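Local coordinates for probable D-tyrosyl-tRNA(Tyr) deacylase 1 (Homo sapiens, PDB 2OKV), which removes D-amino acids from mischarged tRNAs and glycine from tRNA(Ala) by tRNA-based catalysis, and may also act as an ATPase in DNA replication, at residues Val5-Arg10 / Arg53-Glu58. Sequence-based numbering, arbitrary orientation.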
loop_
_atom_site.group_PDB
_atom_site.type_symbol
_atom_site.label_atom_id
_atom_site.label_comp_id
_atom_site.label_asym_id
_atom_site.label_seq_id
_atom_site.Cartn_x
_atom_site.Cartn_y
_atom_site.Cartn_z
ATOM N N VAL B 5 -4.850 -2.692 1.225
ATOM C CA VAL B 5 -5.289 -2.777 2.603
ATOM C C VAL B 5 -4.062 -2.984 3.481
ATOM O O VAL B 5 -3.259 -3.912 3.264
ATOM C CB VAL B 5 -6.284 -3.950 2.787
ATOM C CG1 VAL B 5 -6.658 -4.103 4.236
ATOM C CG2 VAL B 5 -7.550 -3.737 1.935
ATOM N N GLN B 6 -3.883 -2.100 4.453
ATOM C CA GLN B 6 -2.749 -2.227 5.370
ATOM C C GLN B 6 -3.262 -2.394 6.791
ATOM O O GLN B 6 -4.100 -1.616 7.236
ATOM C CB GLN B 6 -1.832 -1.000 5.277
ATOM C CG GLN B 6 -1.112 -0.885 3.925
ATOM C CD GLN B 6 -0.260 0.370 3.803
ATOM O OE1 GLN B 6 0.864 0.430 4.318
ATOM N NE2 GLN B 6 -0.773 1.370 3.057
ATOM N N ARG B 7 -2.757 -3.397 7.499
ATOM C CA ARG B 7 -3.143 -3.602 8.891
ATOM C C ARG B 7 -2.405 -2.566 9.717
ATOM O O ARG B 7 -1.197 -2.425 9.585
ATOM C CB ARG B 7 -2.774 -5.011 9.367
ATOM C CG ARG B 7 -3.123 -5.277 10.835
ATOM C CD ARG B 7 -2.822 -6.702 11.266
ATOM N NE ARG B 7 -1.388 -6.923 11.448
ATOM C CZ ARG B 7 -0.843 -8.071 11.832
ATOM N NH1 ARG B 7 -1.610 -9.137 12.051
ATOM N NH2 ARG B 7 0.479 -8.157 11.978
ATOM N N VAL B 8 -3.120 -1.857 10.584
ATOM C CA VAL B 8 -2.491 -0.764 11.341
ATOM C C VAL B 8 -2.615 -0.907 12.864
ATOM O O VAL B 8 -3.620 -1.468 13.366
ATOM C CB VAL B 8 -3.020 0.626 10.886
ATOM C CG1 VAL B 8 -2.703 0.870 9.407
ATOM C CG2 VAL B 8 -4.520 0.780 11.159
ATOM N N THR B 9 -1.616 -0.410 13.606
ATOM C CA THR B 9 -1.860 -0.232 15.039
ATOM C C THR B 9 -2.546 1.117 15.277
ATOM O O THR B 9 -3.278 1.272 16.242
ATOM C CB THR B 9 -0.624 -0.462 15.977
ATOM O OG1 THR B 9 -0.004 0.776 16.277
ATOM C CG2 THR B 9 0.352 -1.396 15.392
ATOM N N ARG B 10 -2.339 2.060 14.354
ATOM C CA ARG B 10 -3.083 3.308 14.312
ATOM C C ARG B 10 -2.925 3.962 12.933
ATOM O O ARG B 10 -2.045 3.602 12.174
ATOM C CB ARG B 10 -2.632 4.268 15.432
ATOM C CG ARG B 10 -1.147 4.628 15.393
ATOM C CD ARG B 10 -0.732 5.577 16.527
ATOM N NE ARG B 10 -0.972 5.020 17.864
ATOM C CZ ARG B 10 -0.176 4.161 18.505
ATOM N NH1 ARG B 10 0.954 3.728 17.952
ATOM N NH2 ARG B 10 -0.508 3.746 19.718
ATOM N N ARG B 53 -9.413 -11.628 6.623
ATOM C CA ARG B 53 -8.837 -12.165 7.863
ATOM C C ARG B 53 -7.356 -11.805 8.008
ATOM O O ARG B 53 -6.465 -12.577 7.631
ATOM C CB ARG B 53 -8.979 -13.687 7.909
ATOM C CG ARG B 53 -10.393 -14.246 8.086
ATOM C CD ARG B 53 -10.377 -15.787 7.801
ATOM N NE ARG B 53 -11.133 -16.549 8.786
ATOM C CZ ARG B 53 -10.670 -17.612 9.455
ATOM N NH1 ARG B 53 -9.432 -18.074 9.257
ATOM N NH2 ARG B 53 -11.449 -18.217 10.339
ATOM N N VAL B 54 -7.112 -10.647 8.596
ATOM C CA VAL B 54 -5.774 -10.111 8.712
ATOM C C VAL B 54 -5.306 -10.060 10.183
ATOM O O VAL B 54 -4.152 -9.728 10.481
ATOM C CB VAL B 54 -5.775 -8.741 7.989
ATOM C CG1 VAL B 54 -5.508 -7.579 8.916
ATOM C CG2 VAL B 54 -4.926 -8.777 6.750
ATOM N N PHE B 55 -6.210 -10.422 11.094
ATOM C CA PHE B 55 -5.937 -10.351 12.536
ATOM C C PHE B 55 -5.798 -11.717 13.198
ATOM O O PHE B 55 -6.303 -12.720 12.686
ATOM C CB PHE B 55 -7.013 -9.510 13.236
ATOM C CG PHE B 55 -7.088 -8.098 12.721
ATOM C CD1 PHE B 55 -8.067 -7.725 11.797
ATOM C CD2 PHE B 55 -6.155 -7.145 13.133
ATOM C CE1 PHE B 55 -8.109 -6.413 11.284
ATOM C CE2 PHE B 55 -6.196 -5.824 12.635
ATOM C CZ PHE B 55 -7.174 -5.469 11.700
ATOM N N GLU B 56 -5.099 -11.740 14.337
ATOM C CA GLU B 56 -4.930 -12.961 15.141
ATOM C C GLU B 56 -6.116 -13.197 16.088
ATOM O O GLU B 56 -6.804 -12.249 16.466
ATOM C CB GLU B 56 -3.655 -12.872 15.989
ATOM C CG GLU B 56 -2.369 -12.570 15.234
ATOM C CD GLU B 56 -1.185 -12.288 16.173
ATOM O OE1 GLU B 56 -1.334 -12.426 17.412
ATOM O OE2 GLU B 56 -0.096 -11.932 15.667
ATOM N N ASP B 57 -6.347 -14.455 16.459
ATOM C CA ASP B 57 -7.229 -14.794 17.586
ATOM C C ASP B 57 -6.478 -14.703 18.929
ATOM O O ASP B 57 -5.301 -14.350 18.952
ATOM C CB ASP B 57 -7.906 -16.165 17.386
ATOM C CG ASP B 57 -6.935 -17.344 17.467
ATOM O OD1 ASP B 57 -5.739 -17.163 17.806
ATOM O OD2 ASP B 57 -7.384 -18.477 17.195
ATOM N N GLU B 58 -7.158 -15.004 20.037
ATOM C CA GLU B 58 -6.554 -14.864 21.373
ATOM C C GLU B 58 -5.357 -15.780 21.620
ATOM O O GLU B 58 -4.431 -15.404 22.345
ATOM C CB GLU B 58 -7.599 -15.004 22.493
ATOM C CG GLU B 58 -8.054 -13.651 23.054
ATOM C CD GLU B 58 -8.548 -12.690 21.972
ATOM O OE1 GLU B 58 -9.667 -12.906 21.449
ATOM O OE2 GLU B 58 -7.832 -11.714 21.649
HETATM O O HOH W 1 -0.410 -11.517 12.691
#
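Arg7 lays its aliphatic stem against Val54 and Phe55 before its charged end turns to the backbone, one long side chain serving both an apolar and a polar surface. The tight part lies at the stem. CG is anti to the backbone N (chi1 179°) and the next torsion is extended too, which runs the stem straight out from strand 2-8. Arg7 CG meets Phe55 CE2 at 3.6 Å. Arg7 CD touches Val54 CG1 at 3.7 Å, and that same methyl sits over the centre of the Phe55 ring, so the three side chains are packed against one another. The turn about the CG-CD bond (chi3 75°) brings NH1 of Arg7 to Val54 O, a hydrogen bond of 3.0 Å. The donor lies nearly in line with the carbonyl, but the oxygen is tilted out of the guanidinium plane and the N-H...O angle is only 139°. The outer side is looser: Glu56 is reached through a water in the guanidinium plane, 2.7 Å from Arg7 NH1 and 3.0 Å from Glu56 OE2. Asp138 O accepts a further bond from Arg7 NH2, just before the Gly-cisPro motif (Gly139-Pro140), which probably reaches into the other subunit's active site to reject L-amino acids. Val54 and Phe55 form a classic beta bulge opposite Lys65. Strand 53-55, which follows helix 39-51, packs beside strands 26-32, 2-8 and 141-146 of the mixed sheet.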